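Local structure of uncharacterized protein YmzC (Bacillus subtilis, 3KVP) at residues E28-G33 and Y43-S48; Y39-E44 and K55-D60. The protein is of unknown function, but forms a four-stranded antiparallel sheet that assembles in six copies, consistent with the blades of a beta-propeller. One frame throughout, in Å; residues are numbered along the deposited sequence.

Contacts 1 and 2 are adjacent strand pairings in one antiparallel sheet. Its strands follow chain order: 23-26, 31-36, 39-46 and 51-59, with helix 60-67 after the last. Contact 1 pairs 28-33 with 43-48, in the hairpin of strands 31-36 and 39-46. Contact 2 pairs 39-44 with 55-60, in the next hairpin. Strand 39-46 serves both, and Tyr-43 and Glu-44 belong to each contact. The centres lie about 13 Å apart, contact 2 nearer the centre of the chain. His-31 and Lys-55 touch across the two. Consecutive hairpins of this kind make a meander, consistent with one propeller blade per chain in the six-chain assembly.

Contact 1 (E28-G33 and Y43-S48); sequences EHNHFG and YEYNES
Phe-32 and Tyr-43 form a hydrogen-bonded antiparallel pair. Tyr-43 N donates to Phe-32 O at 2.8 Å, and Phe-32 N donates to Tyr-43 O at 3.0 Å. Further along, Tyr-45 N reaches Asn-30 O at 3.0 Å, almost straight. Asn-30 belongs to a type I' turn from Glu-28 to His-31. The His-31 ring closes back on this turn. Its ND1 donates to His-29 O at 2.9 Å, from above the carbonyl plane. That bond helps fix the ring's rotation. One face of the ring then meets Glu-44, whose CG lies 3.7 Å from the ring centroid. The Glu-44 carboxylate stacks on the same ring, with the planes 22° apart. This follows from its extended chain, with CG anti to the backbone N (chi1 -172°).

Phe-32 and Tyr-43 point to the other side of the sheet. Their rings are nearly parallel but slid apart, with centroids 4.9 Å from each other. There the second subunit adds Phe-25, stacked on Phe-32, and Asp-60, bonded to Tyr-43 OH. Both sides lie at subunit contacts, since His-31 packs on Glu-47 of the third subunit. Glu-44 would tend to favour a protonated imidazole, and the nearby Lys-55 to oppose it.

Contact 2 (Y39-E44 and K55-D60); sequences YIKIYE and KKEYAD
Ile-42 and Lys-56 are joined by backbone bonds in both directions. Ile-42 N donates to Lys-56 O at 2.8 Å. Ile-42 O accepts twice: from Lys-55 N at 2.7 Å, in the carbonyl plane, and from Lys-56 N at 3.2 Å, tilted from it. Ile-40 and Tyr-58 form the next hydrogen-bonded pair. Ile-40 N donates to Tyr-58 O, and Tyr-58 N returns the bond to Ile-40 O. Tyr-58 O also receives a CA-H contact from Tyr-39, as Lys-56 O does from Lys-41.

Lys-55 and Lys-56 both face Ile-42, which makes a classic beta bulge in the hairpin of strands 39-46 and 51-59. The hairpin is part of the four-stranded meander. The last residue of the second strand, Ala-59, is at the N-cap position of helix 60-67.

Beside the bulge, Lys-55 bends at its third and fourth torsions (chi3 71°, chi4 50°). Its CD comes 3.5 Å from Glu-44 OE1, but the ammonium stays beyond salt-bridge range of that carboxylate.

Lys-41 and Glu-57 run side by side. Glu-57 OE2 touches the stem of Lys-41 at CG, 3.4 Å away, while its distance to Lys-41 NZ is 4.8 Å. That NZ is paired instead with Asp-60 of the second subunit in a salt bridge. With the carboxylate of Glu-57 removed, as by an alanine here, the Lys-41 stem would probably lose its cover on that side, and its ammonium the influence of a nearby negative charge. Asn-50 of the third subunit donates through ND2 to Lys-55 O.

At the far end, Tyr-39 CE1 lies against Ala-59 CB at 4.1 Å.

Contact 1 (E28-G33 and Y43-S48)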
# COMPACT_ATOMS: atom_id res chain seq x y z
N GLU D 28 4.41 -11.06 -4.12
CA GLU D 28 3.81 -12.10 -4.95
C GLU D 28 3.32 -13.29 -4.13
O GLU D 28 3.71 -13.50 -2.99
CB GLU D 28 4.81 -12.60 -6.01
CG GLU D 28 5.24 -11.59 -7.10
CD GLU D 28 6.38 -12.11 -7.99
OE1 GLU D 28 6.76 -11.44 -8.98
OE2 GLU D 28 6.90 -13.21 -7.70
N HIS D 29 2.50 -14.12 -4.77
CA HIS D 29 2.04 -15.35 -4.17
C HIS D 29 1.45 -15.13 -2.76
O HIS D 29 1.78 -15.84 -1.82
CB HIS D 29 3.18 -16.37 -4.14
CG HIS D 29 3.83 -16.60 -5.47
ND1 HIS D 29 3.11 -16.65 -6.65
CD2 HIS D 29 5.12 -16.81 -5.82
CE1 HIS D 29 3.93 -16.86 -7.66
NE2 HIS D 29 5.16 -16.96 -7.18
N ASN D 30 0.59 -14.13 -2.61
CA ASN D 30 -0.05 -13.86 -1.32
C ASN D 30 0.90 -13.61 -0.15
O ASN D 30 0.50 -13.76 1.01
CB ASN D 30 -1.00 -14.99 -0.93
CG ASN D 30 -2.46 -14.59 -1.01
OD1 ASN D 30 -3.34 -15.37 -0.66
ND2 ASN D 30 -2.73 -13.38 -1.47
N HIS D 31 2.15 -13.27 -0.43
CA HIS D 31 3.04 -12.79 0.62
C HIS D 31 2.80 -11.30 0.79
O HIS D 31 2.22 -10.65 -0.08
CB HIS D 31 4.51 -13.01 0.27
CG HIS D 31 4.93 -14.45 0.26
ND1 HIS D 31 4.33 -15.40 -0.54
CD2 HIS D 31 5.90 -15.10 0.95
CE1 HIS D 31 4.91 -16.57 -0.35
NE2 HIS D 31 5.87 -16.42 0.55
N PHE D 32 3.24 -10.77 1.93
CA PHE D 32 3.19 -9.35 2.22
C PHE D 32 4.29 -9.03 3.21
O PHE D 32 4.84 -9.93 3.85
CB PHE D 32 1.85 -8.92 2.81
CG PHE D 32 1.44 -9.67 4.07
CD1 PHE D 32 1.71 -9.15 5.33
CD2 PHE D 32 0.76 -10.88 3.99
CE1 PHE D 32 1.31 -9.82 6.50
CE2 PHE D 32 0.36 -11.55 5.16
CZ PHE D 32 0.64 -11.02 6.41
N GLY D 33 4.61 -7.75 3.33
CA GLY D 33 5.64 -7.33 4.26
C GLY D 33 5.20 -6.18 5.15
O GLY D 33 4.37 -5.35 4.79
N TYR D 43 5.76 -12.00 5.42
CA TYR D 43 4.73 -12.94 5.80
C TYR D 43 4.17 -13.63 4.58
O TYR D 43 4.35 -13.15 3.45
CB TYR D 43 3.58 -12.21 6.46
CG TYR D 43 3.92 -11.53 7.75
CD1 TYR D 43 4.40 -10.23 7.77
CD2 TYR D 43 3.75 -12.19 8.97
CE1 TYR D 43 4.69 -9.59 8.96
CE2 TYR D 43 4.05 -11.56 10.18
CZ TYR D 43 4.52 -10.26 10.16
OH TYR D 43 4.83 -9.60 11.32
N GLU D 44 3.46 -14.73 4.82
CA GLU D 44 2.68 -15.41 3.79
C GLU D 44 1.29 -15.69 4.31
O GLU D 44 1.12 -16.18 5.42
CB GLU D 44 3.33 -16.73 3.38
CG GLU D 44 2.62 -17.36 2.17
CD GLU D 44 3.25 -18.68 1.70
OE1 GLU D 44 4.13 -19.22 2.41
OE2 GLU D 44 2.85 -19.18 0.63
N TYR D 45 0.28 -15.38 3.51
CA TYR D 45 -1.06 -15.83 3.83
C TYR D 45 -1.43 -17.05 2.98
O TYR D 45 -1.43 -16.99 1.75
CB TYR D 45 -2.08 -14.73 3.63
CG TYR D 45 -3.51 -15.22 3.82
CD1 TYR D 45 -3.93 -15.72 5.03
CD2 TYR D 45 -4.41 -15.20 2.77
CE1 TYR D 45 -5.23 -16.18 5.21
CE2 TYR D 45 -5.70 -15.65 2.93
CZ TYR D 45 -6.11 -16.13 4.15
OH TYR D 45 -7.40 -16.58 4.30
N ASN D 46 -1.74 -18.17 3.63
CA ASN D 46 -2.18 -19.34 2.87
C ASN D 46 -3.69 -19.45 2.87
O ASN D 46 -4.30 -19.92 3.84
CB ASN D 46 -1.55 -20.61 3.42
CG ASN D 46 -1.89 -21.83 2.59
OD1 ASN D 46 -2.83 -21.83 1.80
ND2 ASN D 46 -1.11 -22.88 2.77
N GLU D 47 -4.30 -19.02 1.77
CA GLU D 47 -5.75 -19.00 1.69
C GLU D 47 -6.31 -20.40 1.89
O GLU D 47 -7.36 -20.58 2.52
CB GLU D 47 -6.18 -18.42 0.35
CG GLU D 47 -7.68 -18.30 0.17
CD GLU D 47 -8.08 -17.72 -1.18
OE1 GLU D 47 -7.21 -17.13 -1.87
OE2 GLU D 47 -9.27 -17.85 -1.55
N SER D 48 -5.61 -21.40 1.37
CA SER D 48 -6.09 -22.79 1.43
C SER D 48 -6.22 -23.32 2.86
O SER D 48 -7.23 -23.93 3.22
CB SER D 48 -5.16 -23.70 0.63
OG SER D 48 -5.06 -24.98 1.25

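Contact 2 (Y39-E44 and K55-D60)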
# COMPACT_ATOMS: atom_id res chain seq x y z
N TYR D 39 12.70 -2.85 11.70
CA TYR D 39 12.55 -4.23 11.26
C TYR D 39 11.62 -4.40 10.08
O TYR D 39 10.49 -3.91 10.07
CB TYR D 39 12.05 -5.08 12.42
CG TYR D 39 12.99 -5.08 13.59
CD1 TYR D 39 13.87 -6.14 13.79
CD2 TYR D 39 13.02 -4.01 14.48
CE1 TYR D 39 14.74 -6.14 14.86
CE2 TYR D 39 13.89 -4.00 15.55
CZ TYR D 39 14.75 -5.07 15.74
OH TYR D 39 15.62 -5.08 16.81
N ILE D 40 12.12 -5.11 9.07
CA ILE D 40 11.29 -5.61 8.00
C ILE D 40 10.88 -7.04 8.35
O ILE D 40 11.71 -7.82 8.81
CB ILE D 40 12.03 -5.62 6.65
CG1 ILE D 40 12.47 -4.21 6.27
CG2 ILE D 40 11.14 -6.22 5.56
CD1 ILE D 40 13.25 -4.16 4.99
N LYS D 41 9.60 -7.38 8.14
CA LYS D 41 9.09 -8.72 8.39
C LYS D 41 8.34 -9.18 7.16
O LYS D 41 7.47 -8.46 6.67
CB LYS D 41 8.10 -8.69 9.55
CG LYS D 41 8.64 -8.20 10.87
CD LYS D 41 7.48 -7.98 11.83
CE LYS D 41 7.87 -7.03 12.94
NZ LYS D 41 6.67 -6.36 13.52
N ILE D 42 8.65 -10.37 6.65
CA ILE D 42 7.90 -10.90 5.51
C ILE D 42 6.99 -12.06 5.92
O ILE D 42 7.39 -12.95 6.68
CB ILE D 42 8.80 -11.29 4.32
CG1 ILE D 42 9.23 -10.04 3.55
CG2 ILE D 42 8.02 -12.14 3.34
CD1 ILE D 42 10.37 -9.38 4.15
N TYR D 43 5.76 -12.00 5.42
CA TYR D 43 4.73 -12.94 5.80
C TYR D 43 4.17 -13.63 4.58
O TYR D 43 4.35 -13.15 3.45
CB TYR D 43 3.58 -12.21 6.46
CG TYR D 43 3.92 -11.53 7.75
CD1 TYR D 43 4.40 -10.23 7.77
CD2 TYR D 43 3.75 -12.19 8.97
CE1 TYR D 43 4.69 -9.59 8.96
CE2 TYR D 43 4.05 -11.56 10.18
CZ TYR D 43 4.52 -10.26 10.16
OH TYR D 43 4.83 -9.60 11.32
N GLU D 44 3.46 -14.73 4.82
CA GLU D 44 2.68 -15.41 3.79
C GLU D 44 1.29 -15.69 4.31
O GLU D 44 1.12 -16.18 5.42
CB GLU D 44 3.33 -16.73 3.38
CG GLU D 44 2.62 -17.36 2.17
CD GLU D 44 3.25 -18.68 1.70
OE1 GLU D 44 4.13 -19.22 2.41
OE2 GLU D 44 2.85 -19.18 0.63
N LYS D 55 7.56 -15.50 7.59
CA LYS D 55 8.57 -16.23 6.84
C LYS D 55 10.00 -15.75 7.06
O LYS D 55 10.93 -16.55 7.03
CB LYS D 55 8.24 -16.23 5.33
CG LYS D 55 7.12 -17.21 4.94
CD LYS D 55 6.93 -17.30 3.43
CE LYS D 55 8.08 -18.03 2.74
NZ LYS D 55 8.34 -19.33 3.43
N LYS D 56 10.18 -14.44 7.28
CA LYS D 56 11.54 -13.91 7.42
C LYS D 56 11.57 -12.56 8.15
O LYS D 56 10.65 -11.76 8.02
CB LYS D 56 12.23 -13.81 6.06
CG LYS D 56 13.75 -13.71 6.13
CD LYS D 56 14.41 -15.09 6.09
CE LYS D 56 15.76 -15.08 6.80
NZ LYS D 56 15.61 -14.96 8.29
N GLU D 57 12.63 -12.34 8.93
CA GLU D 57 12.78 -11.11 9.71
C GLU D 57 14.21 -10.56 9.64
O GLU D 57 15.19 -11.28 9.88
CB GLU D 57 12.36 -11.30 11.17
CG GLU D 57 11.08 -10.55 11.56
CD GLU D 57 10.78 -10.51 13.07
OE1 GLU D 57 10.95 -11.54 13.77
OE2 GLU D 57 10.36 -9.43 13.56
N TYR D 58 14.30 -9.27 9.30
CA TYR D 58 15.57 -8.56 9.18
C TYR D 58 15.52 -7.26 9.96
O TYR D 58 14.51 -6.55 9.95
CB TYR D 58 15.83 -8.19 7.73
CG TYR D 58 16.20 -9.32 6.82
CD1 TYR D 58 17.51 -9.75 6.73
CD2 TYR D 58 15.25 -9.93 6.01
CE1 TYR D 58 17.88 -10.78 5.86
CE2 TYR D 58 15.60 -10.96 5.13
CZ TYR D 58 16.92 -11.39 5.07
OH TYR D 58 17.31 -12.41 4.23
N ALA D 59 16.62 -6.94 10.62
CA ALA D 59 16.83 -5.57 11.07
C ALA D 59 17.34 -4.76 9.87
O ALA D 59 18.34 -5.13 9.24
CB ALA D 59 17.82 -5.55 12.22
N ASP D 60 16.65 -3.69 9.52
CA ASP D 60 17.05 -2.83 8.41
C ASP D 60 18.55 -2.46 8.38
O ASP D 60 19.15 -2.29 7.32
CB ASP D 60 16.21 -1.56 8.40
CG ASP D 60 16.59 -0.62 7.27
OD1 ASP D 60 16.64 -1.08 6.10
OD2 ASP D 60 16.83 0.58 7.56